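Local coordinates for xylose isomerase-like TIM barrel domain-containing protein (Parabacteroides distasonis, PDB 4KW2) that is of uncharacterised function but adopts a xylose isomerase-like TIM barrel and is probably related to sugar isomerases and AP endonucleases of that family, at residues Val201-Asp213 and Ile250-Lys262. Residues are numbered along the deposited sequence; the frame is centred on the assembly and turned at random.
With SO4 (sulfate ion), chain B; SO4 (sulfate ion), chain C.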
loop_
_atom_site.group_PDB
_atom_site.type_symbol
_atom_site.label_atom_id
_atom_site.label_comp_id
_atom_site.label_asym_id
_atom_site.label_seq_id
_atom_site.Cartn_x
_atom_site.Cartn_y
_atom_site.Cartn_z
ATOM N N VAL A 201 -20.588 -5.239 -10.143
ATOM C CA VAL A 201 -19.979 -5.213 -8.820
ATOM C C VAL A 201 -19.083 -3.984 -8.673
ATOM O O VAL A 201 -18.340 -3.640 -9.584
ATOM C CB VAL A 201 -19.147 -6.496 -8.556
ATOM C CG1 VAL A 201 -18.469 -6.447 -7.190
ATOM C CG2 VAL A 201 -20.028 -7.731 -8.665
ATOM N N ALA A 202 -19.163 -3.329 -7.520
ATOM C CA ALA A 202 -18.247 -2.252 -7.179
ATOM C C ALA A 202 -17.426 -2.664 -5.964
ATOM O O ALA A 202 -17.976 -2.918 -4.901
ATOM C CB ALA A 202 -19.018 -0.977 -6.890
ATOM N N HIS A 203 -16.109 -2.732 -6.133
ATOM C CA HIS A 203 -15.189 -3.013 -5.033
ATOM C C HIS A 203 -14.799 -1.737 -4.309
ATOM O O HIS A 203 -14.166 -0.863 -4.889
ATOM C CB HIS A 203 -13.916 -3.677 -5.556
ATOM C CG HIS A 203 -14.037 -5.151 -5.750
ATOM N ND1 HIS A 203 -12.954 -5.949 -6.049
ATOM C CD2 HIS A 203 -15.104 -5.978 -5.667
ATOM C CE1 HIS A 203 -13.352 -7.203 -6.154
ATOM N NE2 HIS A 203 -14.652 -7.248 -5.928
ATOM N N LEU A 204 -15.188 -1.635 -3.046
ATOM C CA LEU A 204 -14.678 -0.603 -2.150
ATOM C C LEU A 204 -13.544 -1.197 -1.346
ATOM O O LEU A 204 -13.767 -2.086 -0.522
ATOM C CB LEU A 204 -15.761 -0.126 -1.187
ATOM C CG LEU A 204 -16.534 1.124 -1.572
ATOM C CD1 LEU A 204 -17.111 0.976 -2.971
ATOM C CD2 LEU A 204 -17.625 1.361 -0.540
ATOM N N LYS A 205 -12.334 -0.708 -1.590
ATOM C CA LYS A 205 -11.151 -1.140 -0.861
ATOM C C LYS A 205 -10.855 -0.136 0.249
ATOM O O LYS A 205 -11.088 1.058 0.083
ATOM C CB LYS A 205 -9.963 -1.234 -1.818
ATOM C CG LYS A 205 -8.721 -1.884 -1.234
ATOM C CD LYS A 205 -7.680 -2.125 -2.321
ATOM C CE LYS A 205 -6.289 -2.355 -1.745
ATOM N NZ LYS A 205 -6.238 -3.543 -0.848
ATOM N N ASP A 206 -10.342 -0.627 1.373
ATOM C CA ASP A 206 -9.941 0.216 2.499
ATOM C C ASP A 206 -11.019 1.226 2.876
ATOM O O ASP A 206 -10.770 2.428 2.948
ATOM C CB ASP A 206 -8.611 0.915 2.198
ATOM C CG ASP A 206 -7.448 -0.060 2.149
ATOM O OD1 ASP A 206 -7.334 -0.904 3.070
ATOM O OD2 ASP A 206 -6.652 0.009 1.189
ATOM N N LEU A 207 -12.221 0.713 3.113
ATOM C CA LEU A 207 -13.340 1.541 3.499
ATOM C C LEU A 207 -13.009 2.215 4.813
ATOM O O LEU A 207 -12.506 1.570 5.722
ATOM C CB LEU A 207 -14.616 0.706 3.649
ATOM C CG LEU A 207 -15.870 1.490 4.043
ATOM C CD1 LEU A 207 -16.148 2.581 3.030
ATOM C CD2 LEU A 207 -17.061 0.563 4.181
ATOM N N THR A 208 -13.270 3.519 4.886
ATOM C CA THR A 208 -13.066 4.294 6.103
ATOM C C THR A 208 -14.394 4.801 6.644
ATOM O O THR A 208 -15.437 4.707 5.991
ATOM C CB THR A 208 -12.132 5.497 5.859
ATOM O OG1 THR A 208 -12.718 6.380 4.894
ATOM C CG2 THR A 208 -10.785 5.025 5.349
ATOM N N ASP A 209 -14.334 5.330 7.857
ATOM C CA ASP A 209 -15.477 5.945 8.516
ATOM C C ASP A 209 -16.006 7.094 7.652
ATOM O O ASP A 209 -15.285 8.054 7.377
ATOM C CB ASP A 209 -15.031 6.473 9.890
ATOM C CG ASP A 209 -16.188 6.784 10.818
ATOM O OD1 ASP A 209 -17.359 6.805 10.385
ATOM O OD2 ASP A 209 -15.913 7.008 12.011
ATOM N N LYS A 210 -17.255 6.971 7.211
ATOM C CA LYS A 210 -17.910 7.968 6.346
ATOM C C LYS A 210 -17.168 8.250 5.028
ATOM O O LYS A 210 -17.326 9.310 4.430
ATOM C CB LYS A 210 -18.176 9.247 7.148
ATOM C CG LYS A 210 -19.300 9.054 8.161
ATOM C CD LYS A 210 -19.007 9.687 9.509
ATOM C CE LYS A 210 -20.067 9.281 10.525
ATOM N NZ LYS A 210 -19.499 9.165 11.897
HETATM N N MSE A 211 -16.405 7.257 4.571
HETATM C CA MSE A 211 -15.508 7.360 3.405
HETATM C C MSE A 211 -14.625 8.583 3.443
HETATM O O MSE A 211 -14.286 9.154 2.411
HETATM C CB MSE A 211 -16.309 7.245 2.105
HETATM C CG MSE A 211 -16.802 5.810 1.969
HETATM SE SE MSE A 211 -17.984 5.611 0.413
HETATM C CE MSE A 211 -16.577 5.840 -0.933
ATOM N N GLU A 212 -14.212 8.974 4.639
ATOM C CA GLU A 212 -13.246 10.053 4.784
ATOM C C GLU A 212 -11.921 9.632 4.150
ATOM O O GLU A 212 -11.574 8.453 4.128
ATOM C CB GLU A 212 -13.046 10.410 6.260
ATOM C CG GLU A 212 -12.375 9.314 7.084
ATOM C CD GLU A 212 -12.288 9.644 8.566
ATOM O OE1 GLU A 212 -12.906 10.645 9.004
ATOM O OE2 GLU A 212 -11.590 8.897 9.290
ATOM N N ASP A 213 -11.188 10.608 3.636
ATOM C CA ASP A 213 -9.902 10.351 3.034
ATOM C C ASP A 213 -8.997 11.566 3.196
ATOM O O ASP A 213 -9.472 12.672 3.429
ATOM C CB ASP A 213 -10.083 9.983 1.560
ATOM C CG ASP A 213 -8.804 9.454 0.931
ATOM O OD1 ASP A 213 -8.277 8.432 1.418
ATOM O OD2 ASP A 213 -8.316 10.069 -0.039
ATOM N N ILE A 250 -15.666 -2.625 14.097
ATOM C CA ILE A 250 -17.033 -2.826 13.604
ATOM C C ILE A 250 -17.911 -1.574 13.729
ATOM O O ILE A 250 -18.653 -1.239 12.802
ATOM C CB ILE A 250 -17.671 -4.058 14.285
ATOM C CG1 ILE A 250 -17.095 -5.323 13.638
ATOM C CG2 ILE A 250 -19.191 -4.029 14.173
ATOM C CD1 ILE A 250 -17.310 -6.594 14.424
ATOM N N GLN A 251 -17.813 -0.878 14.858
ATOM C CA GLN A 251 -18.543 0.377 15.056
ATOM C C GLN A 251 -18.215 1.440 14.011
ATOM O O GLN A 251 -19.119 2.106 13.500
ATOM C CB GLN A 251 -18.289 0.933 16.460
ATOM C CG GLN A 251 -18.970 0.138 17.562
ATOM C CD GLN A 251 -20.429 -0.148 17.250
ATOM O OE1 GLN A 251 -20.861 -1.303 17.248
ATOM N NE2 GLN A 251 -21.188 0.905 16.949
ATOM N N GLU A 252 -16.934 1.596 13.688
ATOM C CA GLU A 252 -16.518 2.597 12.711
ATOM C C GLU A 252 -17.081 2.298 11.331
ATOM O O GLU A 252 -17.585 3.194 10.652
ATOM C CB GLU A 252 -14.988 2.702 12.645
ATOM C CG GLU A 252 -14.396 3.511 13.788
ATOM C CD GLU A 252 -12.879 3.447 13.859
ATOM O OE1 GLU A 252 -12.252 2.722 13.056
ATOM O OE2 GLU A 252 -12.312 4.132 14.735
ATOM N N ILE A 253 -16.998 1.036 10.920
ATOM C CA ILE A 253 -17.479 0.633 9.604
ATOM C C ILE A 253 -19.014 0.711 9.557
ATOM O O ILE A 253 -19.584 1.108 8.540
ATOM C CB ILE A 253 -16.966 -0.773 9.213
ATOM C CG1 ILE A 253 -15.433 -0.804 9.200
ATOM C CG2 ILE A 253 -17.498 -1.189 7.848
ATOM C CD1 ILE A 253 -14.783 0.148 8.212
ATOM N N ARG A 254 -19.676 0.380 10.663
ATOM C CA ARG A 254 -21.139 0.495 10.725
ATOM C C ARG A 254 -21.638 1.914 10.455
ATOM O O ARG A 254 -22.734 2.082 9.920
ATOM C CB ARG A 254 -21.694 -0.050 12.040
ATOM C CG ARG A 254 -21.909 -1.551 11.982
ATOM C CD ARG A 254 -22.340 -2.137 13.310
ATOM N NE ARG A 254 -23.648 -1.664 13.768
ATOM C CZ ARG A 254 -24.825 -2.059 13.280
ATOM N NH1 ARG A 254 -24.902 -2.926 12.276
ATOM N NH2 ARG A 254 -25.945 -1.577 13.800
ATOM N N ASN A 255 -20.830 2.926 10.780
ATOM C CA ASN A 255 -21.141 4.313 10.387
ATOM C C ASN A 255 -21.261 4.517 8.882
ATOM O O ASN A 255 -22.142 5.244 8.423
ATOM C CB ASN A 255 -20.086 5.279 10.903
ATOM C CG ASN A 255 -20.108 5.418 12.403
ATOM O OD1 ASN A 255 -21.160 5.343 13.023
ATOM N ND2 ASN A 255 -18.942 5.628 12.997
ATOM N N SER A 256 -20.363 3.901 8.116
ATOM C CA SER A 256 -20.430 3.982 6.660
ATOM C C SER A 256 -21.520 3.074 6.101
ATOM O O SER A 256 -22.268 3.475 5.212
ATOM C CB SER A 256 -19.084 3.634 6.030
ATOM O OG SER A 256 -18.158 4.675 6.257
ATOM N N LEU A 257 -21.616 1.856 6.626
ATOM C CA LEU A 257 -22.640 0.908 6.170
ATOM C C LEU A 257 -24.044 1.482 6.317
ATOM O O LEU A 257 -24.924 1.192 5.512
ATOM C CB LEU A 257 -22.523 -0.421 6.920
ATOM C CG LEU A 257 -21.254 -1.217 6.607
ATOM C CD1 LEU A 257 -21.202 -2.492 7.436
ATOM C CD2 LEU A 257 -21.158 -1.535 5.121
ATOM N N GLU A 258 -24.233 2.315 7.336
ATOM C CA GLU A 258 -25.499 3.013 7.574
ATOM C C GLU A 258 -26.022 3.712 6.313
ATOM O O GLU A 258 -27.172 3.525 5.926
ATOM C CB GLU A 258 -25.308 4.030 8.705
ATOM C CG GLU A 258 -26.550 4.799 9.110
ATOM C CD GLU A 258 -26.280 5.811 10.211
ATOM O OE1 GLU A 258 -25.230 5.709 10.881
ATOM O OE2 GLU A 258 -27.126 6.711 10.412
ATOM N N PHE A 259 -25.170 4.498 5.667
ATOM C CA PHE A 259 -25.574 5.247 4.476
ATOM C C PHE A 259 -25.617 4.377 3.220
ATOM O O PHE A 259 -26.447 4.587 2.337
ATOM C CB PHE A 259 -24.637 6.428 4.256
ATOM C CG PHE A 259 -24.644 7.412 5.382
ATOM C CD1 PHE A 259 -25.671 8.340 5.499
ATOM C CD2 PHE A 259 -23.639 7.398 6.341
ATOM C CE1 PHE A 259 -25.685 9.246 6.545
ATOM C CE2 PHE A 259 -23.645 8.302 7.387
ATOM C CZ PHE A 259 -24.669 9.229 7.490
ATOM N N LEU A 260 -24.715 3.404 3.143
ATOM C CA LEU A 260 -24.668 2.494 2.007
ATOM C C LEU A 260 -25.897 1.594 1.948
ATOM O O LEU A 260 -26.322 1.204 0.865
ATOM C CB LEU A 260 -23.412 1.631 2.071
ATOM C CG LEU A 260 -22.094 2.380 1.917
ATOM C CD1 LEU A 260 -20.941 1.468 2.307
ATOM C CD2 LEU A 260 -21.926 2.898 0.497
ATOM N N GLN A 261 -26.460 1.275 3.111
ATOM C CA GLN A 261 -27.609 0.373 3.205
ATOM C C GLN A 261 -28.947 1.087 3.302
ATOM O O GLN A 261 -29.881 0.710 2.609
ATOM C CB GLN A 261 -27.458 -0.554 4.407
ATOM C CG GLN A 261 -26.449 -1.660 4.181
ATOM C CD GLN A 261 -26.209 -2.484 5.424
ATOM O OE1 GLN A 261 -26.157 -1.949 6.533
ATOM N NE2 GLN A 261 -26.059 -3.795 5.248
ATOM N N LYS A 262 -29.044 2.099 4.166
ATOM C CA LYS A 262 -30.332 2.762 4.437
ATOM C C LYS A 262 -30.865 3.567 3.256
ATOM O O LYS A 262 -32.058 3.866 3.209
ATOM C CB LYS A 262 -30.264 3.647 5.687
ATOM C CG LYS A 262 -30.183 2.845 6.977
ATOM C CD LYS A 262 -29.623 3.651 8.142
ATOM C CE LYS A 262 -30.685 4.422 8.908
ATOM N NZ LYS A 262 -30.208 4.750 10.283
HETATM S S SO4 B . -24.786 -0.285 17.132
HETATM O O1 SO4 B . -26.016 -0.477 16.335
HETATM O O2 SO4 B . -24.632 -1.415 18.066
HETATM O O3 SO4 B . -23.607 -0.207 16.238
HETATM O O4 SO4 B . -24.902 0.969 17.906
HETATM S S SO4 C . -13.826 -5.456 16.181
HETATM O O1 SO4 C . -14.711 -4.297 15.934
HETATM O O2 SO4 C . -14.400 -6.285 17.268
HETATM O O3 SO4 C . -13.693 -6.285 14.952
HETATM O O4 SO4 C . -12.491 -4.941 16.572
#
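One buried serine hydroxyl pins a tight turn to the flank of a helix: S256 OG donates a hydrogen bond to T208 O, 2.7 Å away, and receives a weak, bent bond from K210 N. The S256 donor lies in the carbonyl plane of T208, on a lone pair, and the same oxygen also accepts from M211 N, so two bonds grip it where the chain reverses. The S256 chi1 of -72° sets OG beside its own backbone N and anti to the carbonyl carbon, where it lies between T208 O and K210 N. One residue earlier in the helix, the N255 and D209 side chains meet at an oblique angle, yet the amide and carboxylate planes are only 14° apart; ND2 donates to D209 OD1 at 3.3 Å, on the syn side but tilted out of the carboxylate plane. K210 NZ forms a salt bridge to the same OD1 at 3.5 Å. Next to these polar groups, L207 CD2 rests 4.1 Å from both I253 CG2 and S256 CB, and L260 CD1 continues the apolar layer towards L204. F226 of helix 222-232 extends that layer against L204 and M211. The arrangement illustrates how a TIM barrel ties the loop after its seventh strand, 199-204, to the helix that follows its eighth, 238-241.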